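Local coordinates for endonuclease III (Geobacillus stearothermophilus, PDB 1ORN), which probably excises damaged pyrimidine bases from DNA and cleaves the backbone as a base-excision repair glycosylase carrying a [4Fe-4S] cluster, here trapped covalently on DNA, at residues V40-Q45 with R91-L96; D102-E107 with M116-V121; G106-D111 with N127-V132. All blocks are in the same frame, centred on the assembly; numbering follows the deposited sequence.

Contact 1: V40-Q45 with R91-L96. With nucleotides of chain B; nucleotides of chain A.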
loop_
_atom_site.group_PDB
_atom_site.type_symbol
_atom_site.label_atom_id
_atom_site.label_comp_id
_atom_site.label_asym_id
_atom_site.label_seq_id
_atom_site.Cartn_x
_atom_site.Cartn_y
_atom_site.Cartn_z
ATOM N N VAL C 40 -2.263 1.532 -8.088
ATOM C CA VAL C 40 -2.324 1.767 -6.652
ATOM C C VAL C 40 -3.605 2.515 -6.287
ATOM O O VAL C 40 -4.205 2.242 -5.254
ATOM C CB VAL C 40 -1.081 2.542 -6.163
ATOM C CG1 VAL C 40 -1.162 2.789 -4.655
ATOM C CG2 VAL C 40 0.173 1.720 -6.463
ATOM N N VAL C 41 -4.030 3.435 -7.144
ATOM C CA VAL C 41 -5.270 4.173 -6.880
ATOM C C VAL C 41 -6.429 3.170 -6.847
ATOM O O VAL C 41 -7.299 3.232 -5.971
ATOM C CB VAL C 41 -5.546 5.237 -7.974
ATOM C CG1 VAL C 41 -6.994 5.742 -7.881
ATOM C CG2 VAL C 41 -4.588 6.417 -7.788
ATOM N N LEU C 42 -6.423 2.239 -7.794
ATOM C CA LEU C 42 -7.470 1.218 -7.868
ATOM C C LEU C 42 -7.386 0.243 -6.687
ATOM O O LEU C 42 -8.401 -0.323 -6.265
ATOM C CB LEU C 42 -7.358 0.433 -9.189
ATOM C CG LEU C 42 -7.648 1.168 -10.505
ATOM C CD1 LEU C 42 -7.448 0.212 -11.675
ATOM C CD2 LEU C 42 -9.084 1.699 -10.498
ATOM N N SER C 43 -6.175 0.061 -6.163
ATOM C CA SER C 43 -5.892 -0.848 -5.052
ATOM C C SER C 43 -6.544 -0.509 -3.712
ATOM O O SER C 43 -6.663 -1.374 -2.841
ATOM C CB SER C 43 -4.370 -0.951 -4.859
ATOM O OG SER C 43 -4.031 -1.774 -3.760
ATOM N N ALA C 44 -6.957 0.741 -3.530
ATOM C CA ALA C 44 -7.568 1.132 -2.262
ATOM C C ALA C 44 -8.823 0.309 -1.967
ATOM O O ALA C 44 -9.776 0.328 -2.738
ATOM C CB ALA C 44 -7.914 2.622 -2.281
ATOM N N GLN C 45 -8.815 -0.406 -0.844
ATOM C CA GLN C 45 -9.963 -1.229 -0.443
ATOM C C GLN C 45 -10.322 -2.309 -1.465
ATOM O O GLN C 45 -11.501 -2.632 -1.645
ATOM C CB GLN C 45 -11.189 -0.340 -0.199
ATOM C CG GLN C 45 -10.929 0.834 0.727
ATOM C CD GLN C 45 -10.373 0.416 2.068
ATOM O OE1 GLN C 45 -10.951 -0.426 2.764
ATOM N NE2 GLN C 45 -9.239 1.010 2.451
ATOM N N ARG C 91 -13.974 8.679 -11.792
ATOM C CA ARG C 91 -13.983 10.136 -11.810
ATOM C C ARG C 91 -12.631 10.686 -11.371
ATOM O O ARG C 91 -12.102 11.612 -11.991
ATOM C CB ARG C 91 -15.100 10.684 -10.908
ATOM N N ASN C 92 -12.063 10.113 -10.312
ATOM C CA ASN C 92 -10.756 10.555 -9.821
ATOM C C ASN C 92 -9.662 10.319 -10.867
ATOM O O ASN C 92 -8.790 11.165 -11.061
ATOM C CB ASN C 92 -10.392 9.817 -8.528
ATOM C CG ASN C 92 -11.147 10.337 -7.318
ATOM O OD1 ASN C 92 -11.232 9.659 -6.286
ATOM N ND2 ASN C 92 -11.683 11.548 -7.426
ATOM N N ILE C 93 -9.710 9.178 -11.545
ATOM C CA ILE C 93 -8.705 8.882 -12.561
ATOM C C ILE C 93 -8.735 9.906 -13.701
ATOM O O ILE C 93 -7.691 10.392 -14.126
ATOM C CB ILE C 93 -8.881 7.444 -13.108
ATOM C CG1 ILE C 93 -8.477 6.446 -12.018
ATOM C CG2 ILE C 93 -8.021 7.226 -14.353
ATOM C CD1 ILE C 93 -8.847 5.000 -12.319
ATOM N N GLN C 94 -9.922 10.257 -14.186
ATOM C CA GLN C 94 -9.988 11.241 -15.261
ATOM C C GLN C 94 -9.453 12.596 -14.792
ATOM O O GLN C 94 -8.745 13.275 -15.530
ATOM C CB GLN C 94 -11.419 11.395 -15.786
ATOM C CG GLN C 94 -11.972 10.129 -16.434
ATOM C CD GLN C 94 -13.120 10.418 -17.383
ATOM O OE1 GLN C 94 -14.016 11.201 -17.067
ATOM N NE2 GLN C 94 -13.100 9.782 -18.550
ATOM N N LYS C 95 -9.783 12.986 -13.563
ATOM C CA LYS C 95 -9.308 14.262 -13.024
ATOM C C LYS C 95 -7.799 14.214 -12.781
ATOM O O LYS C 95 -7.087 15.199 -12.992
ATOM C CB LYS C 95 -10.036 14.590 -11.717
ATOM C CG LYS C 95 -9.657 15.940 -11.114
ATOM N N LEU C 96 -7.315 13.057 -12.341
ATOM C CA LEU C 96 -5.894 12.862 -12.077
ATOM C C LEU C 96 -5.098 12.981 -13.378
ATOM O O LEU C 96 -4.052 13.630 -13.421
ATOM C CB LEU C 96 -5.692 11.481 -11.433
ATOM C CG LEU C 96 -4.320 10.883 -11.144
ATOM C CD1 LEU C 96 -4.503 9.719 -10.160
ATOM C CD2 LEU C 96 -3.662 10.401 -12.428
ATOM P P DG B 8 -6.008 -0.710 1.909
ATOM O OP1 DG B 8 -5.864 -0.601 3.380
ATOM O OP2 DG B 8 -7.055 -1.611 1.339
ATOM O "O5'" DG B 8 -6.256 0.741 1.305
ATOM C "C5'" DG B 8 -5.639 1.894 1.877
ATOM C "C4'" DG B 8 -6.082 3.119 1.117
ATOM O "O4'" DG B 8 -7.527 3.196 1.123
ATOM C "C3'" DG B 8 -5.581 4.475 1.605
ATOM O "O3'" DG B 8 -5.305 5.232 0.427
ATOM C "C2'" DG B 8 -6.764 5.027 2.390
ATOM C "C1'" DG B 8 -7.964 4.435 1.666
ATOM N N9 DG B 8 -9.120 4.144 2.509
ATOM C C8 DG B 8 -9.118 3.698 3.808
ATOM N N7 DG B 8 -10.318 3.467 4.272
ATOM C C5 DG B 8 -11.164 3.790 3.220
ATOM C C6 DG B 8 -12.587 3.730 3.122
ATOM O O6 DG B 8 -13.402 3.339 3.964
ATOM N N1 DG B 8 -13.033 4.175 1.882
ATOM C C2 DG B 8 -12.221 4.609 0.861
ATOM N N2 DG B 8 -12.841 5.007 -0.259
ATOM N N3 DG B 8 -10.895 4.652 0.934
ATOM C C4 DG B 8 -10.441 4.232 2.132
ATOM P P DG A 6 -19.104 4.054 -5.793
ATOM O OP1 DG A 6 -18.041 4.592 -6.689
ATOM O OP2 DG A 6 -20.527 4.390 -6.056
ATOM O "O5'" DG A 6 -18.954 2.471 -5.756
ATOM C "C5'" DG A 6 -20.017 1.623 -5.311
ATOM C "C4'" DG A 6 -19.579 0.180 -5.402
ATOM O "O4'" DG A 6 -18.431 -0.041 -4.546
ATOM C "C3'" DG A 6 -20.597 -0.890 -5.005
ATOM O "O3'" DG A 6 -20.337 -2.036 -5.820
ATOM C "C2'" DG A 6 -20.179 -1.238 -3.586
ATOM C "C1'" DG A 6 -18.670 -1.179 -3.734
ATOM N N9 DG A 6 -17.899 -1.028 -2.504
ATOM C C8 DG A 6 -18.292 -0.403 -1.346
ATOM N N7 DG A 6 -17.371 -0.416 -0.419
ATOM C C5 DG A 6 -16.307 -1.094 -0.999
ATOM C C6 DG A 6 -15.026 -1.409 -0.477
ATOM O O6 DG A 6 -14.564 -1.139 0.636
ATOM N N1 DG A 6 -14.254 -2.111 -1.400
ATOM C C2 DG A 6 -14.663 -2.462 -2.668
ATOM N N2 DG A 6 -13.774 -3.154 -3.415
ATOM N N3 DG A 6 -15.851 -2.165 -3.167
ATOM C C4 DG A 6 -16.618 -1.484 -2.283
ATOM P P DA B 6 -7.933 -6.849 5.566
ATOM O OP1 DA B 6 -6.677 -7.505 6.004
ATOM O OP2 DA B 6 -8.327 -5.541 6.150
ATOM O "O5'" DA B 6 -7.891 -6.723 3.977
ATOM C "C5'" DA B 6 -7.596 -7.870 3.178
ATOM C "C4'" DA B 6 -7.730 -7.549 1.707
ATOM O "O4'" DA B 6 -9.116 -7.316 1.364
ATOM C "C3'" DA B 6 -6.957 -6.321 1.223
ATOM O "O3'" DA B 6 -6.406 -6.607 -0.062
ATOM C "C2'" DA B 6 -8.041 -5.267 1.073
ATOM C "C1'" DA B 6 -9.225 -6.111 0.626
ATOM N N9 DA B 6 -10.545 -5.546 0.902
ATOM C C8 DA B 6 -10.956 -4.869 2.024
ATOM N N7 DA B 6 -12.217 -4.518 1.995
ATOM C C5 DA B 6 -12.667 -4.989 0.770
ATOM C C6 DA B 6 -13.925 -4.943 0.140
ATOM N N6 DA B 6 -15.010 -4.382 0.686
ATOM N N1 DA B 6 -14.033 -5.502 -1.084
ATOM C C2 DA B 6 -12.951 -6.069 -1.628
ATOM N N3 DA B 6 -11.720 -6.179 -1.136
ATOM C C4 DA B 6 -11.643 -5.613 0.081
#

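Contact 2: D102-E107 with M116-V121. With NA (sodium ion), chain E; nucleotides of chain B.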
loop_
_atom_site.group_PDB
_atom_site.type_symbol
_atom_site.label_atom_id
_atom_site.label_comp_id
_atom_site.label_asym_id
_atom_site.label_seq_id
_atom_site.Cartn_x
_atom_site.Cartn_y
_atom_site.Cartn_z
ATOM N N ASP C 102 -1.943 19.094 -17.270
ATOM C CA ASP C 102 -1.944 20.524 -16.992
ATOM C C ASP C 102 -0.908 21.034 -16.003
ATOM O O ASP C 102 -0.384 22.138 -16.164
ATOM C CB ASP C 102 -3.335 20.950 -16.520
ATOM C CG ASP C 102 -4.418 20.599 -17.519
ATOM O OD1 ASP C 102 -4.230 20.896 -18.719
ATOM O OD2 ASP C 102 -5.457 20.033 -17.110
ATOM N N LYS C 103 -0.596 20.232 -14.990
ATOM C CA LYS C 103 0.339 20.663 -13.968
ATOM C C LYS C 103 1.701 19.981 -13.910
ATOM O O LYS C 103 2.665 20.586 -13.443
ATOM C CB LYS C 103 -0.332 20.539 -12.596
ATOM C CG LYS C 103 -1.656 21.289 -12.481
ATOM N N TYR C 104 1.796 18.737 -14.370
ATOM C CA TYR C 104 3.065 18.019 -14.279
ATOM C C TYR C 104 3.719 17.561 -15.586
ATOM O O TYR C 104 4.357 16.506 -15.638
ATOM C CB TYR C 104 2.893 16.829 -13.331
ATOM C CG TYR C 104 2.428 17.252 -11.954
ATOM C CD1 TYR C 104 3.240 18.032 -11.134
ATOM C CD2 TYR C 104 1.160 16.905 -11.488
ATOM C CE1 TYR C 104 2.796 18.463 -9.877
ATOM C CE2 TYR C 104 0.710 17.327 -10.239
ATOM C CZ TYR C 104 1.531 18.104 -9.442
ATOM O OH TYR C 104 1.078 18.523 -8.211
ATOM N N ASN C 105 3.561 18.364 -16.632
ATOM C CA ASN C 105 4.161 18.077 -17.928
ATOM C C ASN C 105 3.862 16.664 -18.422
ATOM O O ASN C 105 4.722 15.998 -19.001
ATOM C CB ASN C 105 5.676 18.313 -17.840
ATOM C CG ASN C 105 6.314 18.535 -19.198
ATOM O OD1 ASN C 105 5.746 19.208 -20.066
ATOM N ND2 ASN C 105 7.509 17.982 -19.387
ATOM N N GLY C 106 2.633 16.216 -18.176
ATOM C CA GLY C 106 2.192 14.900 -18.609
ATOM C C GLY C 106 2.899 13.693 -18.018
ATOM O O GLY C 106 2.742 12.581 -18.520
ATOM N N GLU C 107 3.666 13.898 -16.955
ATOM C CA GLU C 107 4.391 12.797 -16.331
ATOM C C GLU C 107 4.067 12.670 -14.847
ATOM O O GLU C 107 3.656 13.633 -14.205
ATOM C CB GLU C 107 5.896 13.003 -16.517
ATOM C CG GLU C 107 6.347 12.937 -17.975
ATOM C CD GLU C 107 7.758 13.459 -18.186
ATOM O OE1 GLU C 107 8.674 13.029 -17.451
ATOM O OE2 GLU C 107 7.952 14.296 -19.095
ATOM N N MET C 116 0.133 13.757 -3.796
ATOM C CA MET C 116 -1.053 13.880 -2.962
ATOM C C MET C 116 -2.027 14.952 -3.427
ATOM O O MET C 116 -3.177 14.991 -2.984
ATOM C CB MET C 116 -0.645 14.113 -1.509
ATOM C CG MET C 116 -0.102 12.856 -0.845
ATOM S SD MET C 116 0.506 13.108 0.820
ATOM C CE MET C 116 -0.980 13.752 1.627
ATOM N N LYS C 117 -1.588 15.812 -4.336
ATOM C CA LYS C 117 -2.476 16.842 -4.852
ATOM C C LYS C 117 -3.433 16.253 -5.889
ATOM O O LYS C 117 -4.447 16.859 -6.236
ATOM C CB LYS C 117 -1.664 17.987 -5.456
ATOM C CG LYS C 117 -0.892 18.781 -4.423
ATOM C CD LYS C 117 -0.120 19.919 -5.071
ATOM C CE LYS C 117 0.661 20.719 -4.038
ATOM N NZ LYS C 117 -0.229 21.252 -2.970
ATOM N N LEU C 118 -3.108 15.059 -6.378
ATOM C CA LEU C 118 -3.949 14.380 -7.359
ATOM C C LEU C 118 -5.173 13.781 -6.668
ATOM O O LEU C 118 -5.078 13.261 -5.555
ATOM C CB LEU C 118 -3.147 13.277 -8.058
ATOM C CG LEU C 118 -1.894 13.766 -8.792
ATOM C CD1 LEU C 118 -1.033 12.571 -9.186
ATOM C CD2 LEU C 118 -2.297 14.566 -10.021
ATOM N N PRO C 119 -6.346 13.859 -7.314
ATOM C CA PRO C 119 -7.583 13.315 -6.740
ATOM C C PRO C 119 -7.506 11.786 -6.664
ATOM O O PRO C 119 -7.127 11.140 -7.642
ATOM C CB PRO C 119 -8.661 13.779 -7.726
ATOM C CG PRO C 119 -8.023 14.974 -8.427
ATOM C CD PRO C 119 -6.608 14.518 -8.604
ATOM N N GLY C 120 -7.858 11.221 -5.510
ATOM C CA GLY C 120 -7.813 9.778 -5.341
ATOM C C GLY C 120 -6.506 9.295 -4.733
ATOM O O GLY C 120 -6.362 8.123 -4.384
ATOM N N VAL C 121 -5.544 10.206 -4.618
ATOM C CA VAL C 121 -4.241 9.884 -4.053
ATOM C C VAL C 121 -4.030 10.492 -2.666
ATOM O O VAL C 121 -3.958 11.713 -2.513
ATOM C CB VAL C 121 -3.087 10.398 -4.960
ATOM C CG1 VAL C 121 -1.732 10.000 -4.372
ATOM C CG2 VAL C 121 -3.250 9.863 -6.383
HETATM NA NA NA E . -5.191 13.734 -3.212
ATOM P P DC B 10 -8.006 12.082 -1.744
ATOM O OP1 DC B 10 -7.511 12.658 -3.020
ATOM O OP2 DC B 10 -7.354 12.450 -0.463
ATOM O "O5'" DC B 10 -9.550 12.440 -1.642
ATOM C "C5'" DC B 10 -10.469 11.840 -2.547
ATOM C "C4'" DC B 10 -11.885 12.184 -2.160
ATOM O "O4'" DC B 10 -12.306 11.396 -1.016
ATOM C "C3'" DC B 10 -12.038 13.651 -1.766
ATOM O "O3'" DC B 10 -13.122 14.260 -2.451
ATOM C "C2'" DC B 10 -12.300 13.614 -0.272
ATOM C "C1'" DC B 10 -12.922 12.247 -0.057
ATOM N N1 DC B 10 -12.650 11.707 1.289
ATOM C C2 DC B 10 -13.693 11.110 2.008
ATOM O O2 DC B 10 -14.811 11.015 1.480
ATOM N N3 DC B 10 -13.454 10.652 3.259
ATOM C C4 DC B 10 -12.235 10.767 3.790
ATOM N N4 DC B 10 -12.045 10.302 5.026
ATOM C C5 DC B 10 -11.155 11.361 3.077
ATOM C C6 DC B 10 -11.403 11.809 1.841
ATOM P P DT B 9 -4.796 6.750 0.533
ATOM O OP1 DT B 9 -3.811 6.943 -0.553
ATOM O OP2 DT B 9 -4.440 7.083 1.935
ATOM O "O5'" DT B 9 -6.113 7.543 0.150
ATOM C "C5'" DT B 9 -6.711 7.325 -1.117
ATOM C "C4'" DT B 9 -7.952 8.168 -1.269
ATOM O "O4'" DT B 9 -9.030 7.605 -0.482
ATOM C "C3'" DT B 9 -7.788 9.623 -0.827
ATOM O "O3'" DT B 9 -8.065 10.483 -1.933
ATOM C "C2'" DT B 9 -8.794 9.791 0.309
ATOM C "C1'" DT B 9 -9.797 8.663 0.083
ATOM N N1 DT B 9 -10.449 8.147 1.313
ATOM C C2 DT B 9 -11.828 7.969 1.312
ATOM O O2 DT B 9 -12.532 8.234 0.358
ATOM N N3 DT B 9 -12.345 7.475 2.486
ATOM C C4 DT B 9 -11.645 7.157 3.636
ATOM O O4 DT B 9 -12.243 6.717 4.619
ATOM C C5 DT B 9 -10.213 7.382 3.569
ATOM C C7 DT B 9 -9.376 7.087 4.772
ATOM C C6 DT B 9 -9.701 7.853 2.425
HETATM O O HOH W 1 -6.179 15.753 -3.826
HETATM O O HOH W 2 -5.632 14.378 -0.760
#

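Contact 3: G106-D111 with N127-V132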
loop_
_atom_site.group_PDB
_atom_site.type_symbol
_atom_site.label_atom_id
_atom_site.label_comp_id
_atom_site.label_asym_id
_atom_site.label_seq_id
_atom_site.Cartn_x
_atom_site.Cartn_y
_atom_site.Cartn_z
ATOM N N GLY C 106 2.633 16.216 -18.176
ATOM C CA GLY C 106 2.192 14.900 -18.609
ATOM C C GLY C 106 2.899 13.693 -18.018
ATOM O O GLY C 106 2.742 12.581 -18.520
ATOM N N GLU C 107 3.666 13.898 -16.955
ATOM C CA GLU C 107 4.391 12.797 -16.331
ATOM C C GLU C 107 4.067 12.670 -14.847
ATOM O O GLU C 107 3.656 13.633 -14.205
ATOM C CB GLU C 107 5.896 13.003 -16.517
ATOM C CG GLU C 107 6.347 12.937 -17.975
ATOM C CD GLU C 107 7.758 13.459 -18.186
ATOM O OE1 GLU C 107 8.674 13.029 -17.451
ATOM O OE2 GLU C 107 7.952 14.296 -19.095
ATOM N N VAL C 108 4.234 11.467 -14.308
ATOM C CA VAL C 108 3.981 11.242 -12.895
ATOM C C VAL C 108 5.051 11.984 -12.098
ATOM O O VAL C 108 6.247 11.746 -12.285
ATOM C CB VAL C 108 4.060 9.741 -12.557
ATOM C CG1 VAL C 108 3.928 9.531 -11.058
ATOM C CG2 VAL C 108 2.972 8.990 -13.305
ATOM N N PRO C 109 4.640 12.907 -11.211
ATOM C CA PRO C 109 5.632 13.638 -10.422
ATOM C C PRO C 109 6.313 12.697 -9.433
ATOM O O PRO C 109 5.701 11.744 -8.951
ATOM C CB PRO C 109 4.798 14.725 -9.738
ATOM C CG PRO C 109 3.467 14.066 -9.569
ATOM C CD PRO C 109 3.273 13.369 -10.901
ATOM N N ARG C 110 7.585 12.958 -9.145
ATOM C CA ARG C 110 8.346 12.114 -8.234
ATOM C C ARG C 110 8.285 12.568 -6.782
ATOM O O ARG C 110 8.840 11.919 -5.895
ATOM C CB ARG C 110 9.803 12.036 -8.704
ATOM C CG ARG C 110 9.930 11.479 -10.114
ATOM C CD ARG C 110 11.372 11.186 -10.514
ATOM N NE ARG C 110 11.427 10.533 -11.821
ATOM C CZ ARG C 110 12.536 10.061 -12.381
ATOM N NH1 ARG C 110 13.700 10.164 -11.753
ATOM N NH2 ARG C 110 12.481 9.478 -13.572
ATOM N N ASP C 111 7.601 13.680 -6.541
ATOM C CA ASP C 111 7.466 14.212 -5.189
ATOM C C ASP C 111 6.202 13.676 -4.517
ATOM O O ASP C 111 5.118 13.722 -5.091
ATOM C CB ASP C 111 7.416 15.735 -5.234
ATOM C CG ASP C 111 7.235 16.342 -3.867
ATOM O OD1 ASP C 111 8.175 16.251 -3.051
ATOM O OD2 ASP C 111 6.149 16.901 -3.606
ATOM N N ASN C 127 3.042 7.326 -1.077
ATOM C CA ASN C 127 4.218 6.629 -0.558
ATOM C C ASN C 127 4.553 5.375 -1.357
ATOM O O ASN C 127 5.729 5.086 -1.594
ATOM C CB ASN C 127 4.035 6.268 0.917
ATOM C CG ASN C 127 4.294 7.456 1.841
ATOM O OD1 ASN C 127 4.793 8.492 1.404
ATOM N ND2 ASN C 127 3.966 7.303 3.117
ATOM N N VAL C 128 3.540 4.612 -1.754
ATOM C CA VAL C 128 3.807 3.410 -2.542
ATOM C C VAL C 128 4.456 3.800 -3.858
ATOM O O VAL C 128 5.458 3.207 -4.269
ATOM C CB VAL C 128 2.520 2.615 -2.851
ATOM C CG1 VAL C 128 2.811 1.534 -3.888
ATOM C CG2 VAL C 128 1.985 1.993 -1.581
ATOM N N VAL C 129 3.893 4.805 -4.520
ATOM C CA VAL C 129 4.421 5.243 -5.798
ATOM C C VAL C 129 5.865 5.753 -5.731
ATOM O O VAL C 129 6.709 5.305 -6.514
ATOM C CB VAL C 129 3.508 6.326 -6.429
ATOM C CG1 VAL C 129 4.132 6.872 -7.723
ATOM C CG2 VAL C 129 2.146 5.715 -6.728
ATOM N N VAL C 130 6.173 6.662 -4.808
ATOM C CA VAL C 130 7.543 7.170 -4.756
ATOM C C VAL C 130 8.546 6.088 -4.379
ATOM O O VAL C 130 9.689 6.099 -4.846
ATOM C CB VAL C 130 7.692 8.369 -3.778
ATOM C CG1 VAL C 130 6.753 9.483 -4.197
ATOM C CG2 VAL C 130 7.426 7.937 -2.346
ATOM N N SER C 131 8.107 5.141 -3.559
ATOM C CA SER C 131 8.968 4.058 -3.107
ATOM C C SER C 131 9.232 3.018 -4.183
ATOM O O SER C 131 10.385 2.697 -4.485
ATOM C CB SER C 131 8.340 3.369 -1.896
ATOM O OG SER C 131 9.105 2.242 -1.504
ATOM N N VAL C 132 8.160 2.492 -4.759
ATOM C CA VAL C 132 8.285 1.458 -5.775
ATOM C C VAL C 132 8.779 1.978 -7.120
ATOM O O VAL C 132 9.687 1.399 -7.718
ATOM C CB VAL C 132 6.937 0.726 -5.916
ATOM C CG1 VAL C 132 7.071 -0.406 -6.932
ATOM C CG2 VAL C 132 6.660 0.138 -4.546
#

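Contact 1: V40-Q45 with R91-L96
Val41 and Ile93 bring helix 33-43 and helix 86-103 closest in this contact, with their CA atoms 8.1 Å apart. The contact is apolar and buried. Leu42 CD2 meets Ile93 CD1 at 3.8 Å, and the two side chains cross at about a right angle. Val41 works with its two methyl branches. CG1 sits anti to the backbone N (chi1 166°) and faces Ile93 CG1 more loosely. CG2 lies 4.1 Å from Leu96 CD1, and these two side chains pass each other in opposite directions. Leu42 also packs on Thr55 and Leu58 of helix 48-61, so the interface belongs to a larger helical core.

Past the end of helix 33-43 the chain turns to the DNA. Gln45 N gives a hydrogen bond to OP2 of DG8 of chain B at 3.1 Å. Gln45 O accepts both N1 (2.8 Å) and N2 (2.9 Å) of DG6 of chain A, as would suit a guanine left without its partner. The side chain instead packs on DG8 of chain B. Its bend at chi2 (-56°) lays CG and CD against that base. NE2 then bonds O4' of the same nucleotide at 3.1 Å, and the bond is fairly straight (163°). The polar bonds to DNA thus come from the residue past the helix end, and the apolar packing from the helix itself.

Contact 2: D102-E107 with M116-V121
Tyr104 packs on Lys117 and Leu118 of a loop whose backbone oxygens hold a sodium ion. Its OH lies 3.6 Å from Lys117 CD, a side-on packing contact in which the two side chains cross at about a right angle. The lysine chain crosses beyond the hydroxyl, and its end leads away from Tyr104. The polar need of the hydroxyl is met by a hydrogen bond with Glu114, in the short helix 112-115. Leu118 comes to the edge of the tyrosine ring, near its plane, with CD2 4.1 Å from CE2. One ring face is covered near its rim by CB of the preceding Lys103. Leu118 also packs on Met99 and Leu37, which carries the patch into the core.

Residues 116-121 make up most of the hairpin of a helix-hairpin-helix motif. Their backbone curls round the sodium ion. The ion is held by Met116 O (2.4 Å), Leu118 O (2.4 Å) and Val121 O (2.5 Å). OP1 of DC10 of chain B (2.6 Å) and two waters complete six ligands. A type II turn from Leu118 to Val121 shapes this site. Gly120, at positive phi (94°), turns its N to the same OP1 at 2.9 Å. One of the two waters donates a hydrogen bond to OP2 of that phosphate.

Here the phosphate is met by the sodium ion, a backbone N-H and a bound water. Such a grip on the DNA backbone should depend little on base sequence, while Tyr104 and Leu118 pack the hairpin against the end of helix 86-103.

Contact 3: G106-D111 with N127-V132
The flat group that meets Val130 is the peptide joining Arg110 to Asp111. CG1 of Val130 stands over one face of this peptide, above its oxygen end, with Arg110 O 3.6 Å away. The contact lies in a helix-hairpin-helix motif: helix 123-134, which carries residues 127-132, is its second helix, and residues 106-111 lead into its first, 112-115. It therefore ties the entry of the motif to its second helix. Asp111 C follows at 4.2 Å from the same methyl.

The backbones come close: the CA atoms of Arg110 and Val130 are 6.1 Å apart. A chi1 of -58° sets Val130 CG1 anti to the carbonyl carbon and brings it over the Arg110 carbonyl.

Val108 adds a second, looser apolar meeting with Val129. Leu115 packs on Val108, Val129 and Val130, so the first helix joins both segments. Val108 and Arg110 also touch Phe134, at the end of helix 123-134. Asn127, further along the second helix, binds Arg112 and Glu165 elsewhere.

Asp111 points away from helix 123-134 and serves the other helix of the motif instead. It is the N-cap residue of helix 112-115, and its OD2 accepts a hydrogen bond from Glu114 N.

Contact 1 is the core contact; its four touching residues are all buried. Contacts 2 and 3 are partly buried and reach the surface. Contacts 1 and 2 both use helix 86-103 and meet where Asn92 and Lys95 pack on Pro119, beside the sodium site. Contacts 2 and 3 share Gly106 and Glu107, and Tyr104 touches Pro109. Both involve the helix-hairpin-helix motif, one at its hairpin and one at its second helix. Val40 of contact 1 reaches Val128 of contact 3. All three rely on packing. Contact 1 also touches DNA through base, sugar and phosphate, contact 2 through a sodium-bound phosphate, whereas the nearest atom of contact 3 is about 7 Å from the nucleic acid.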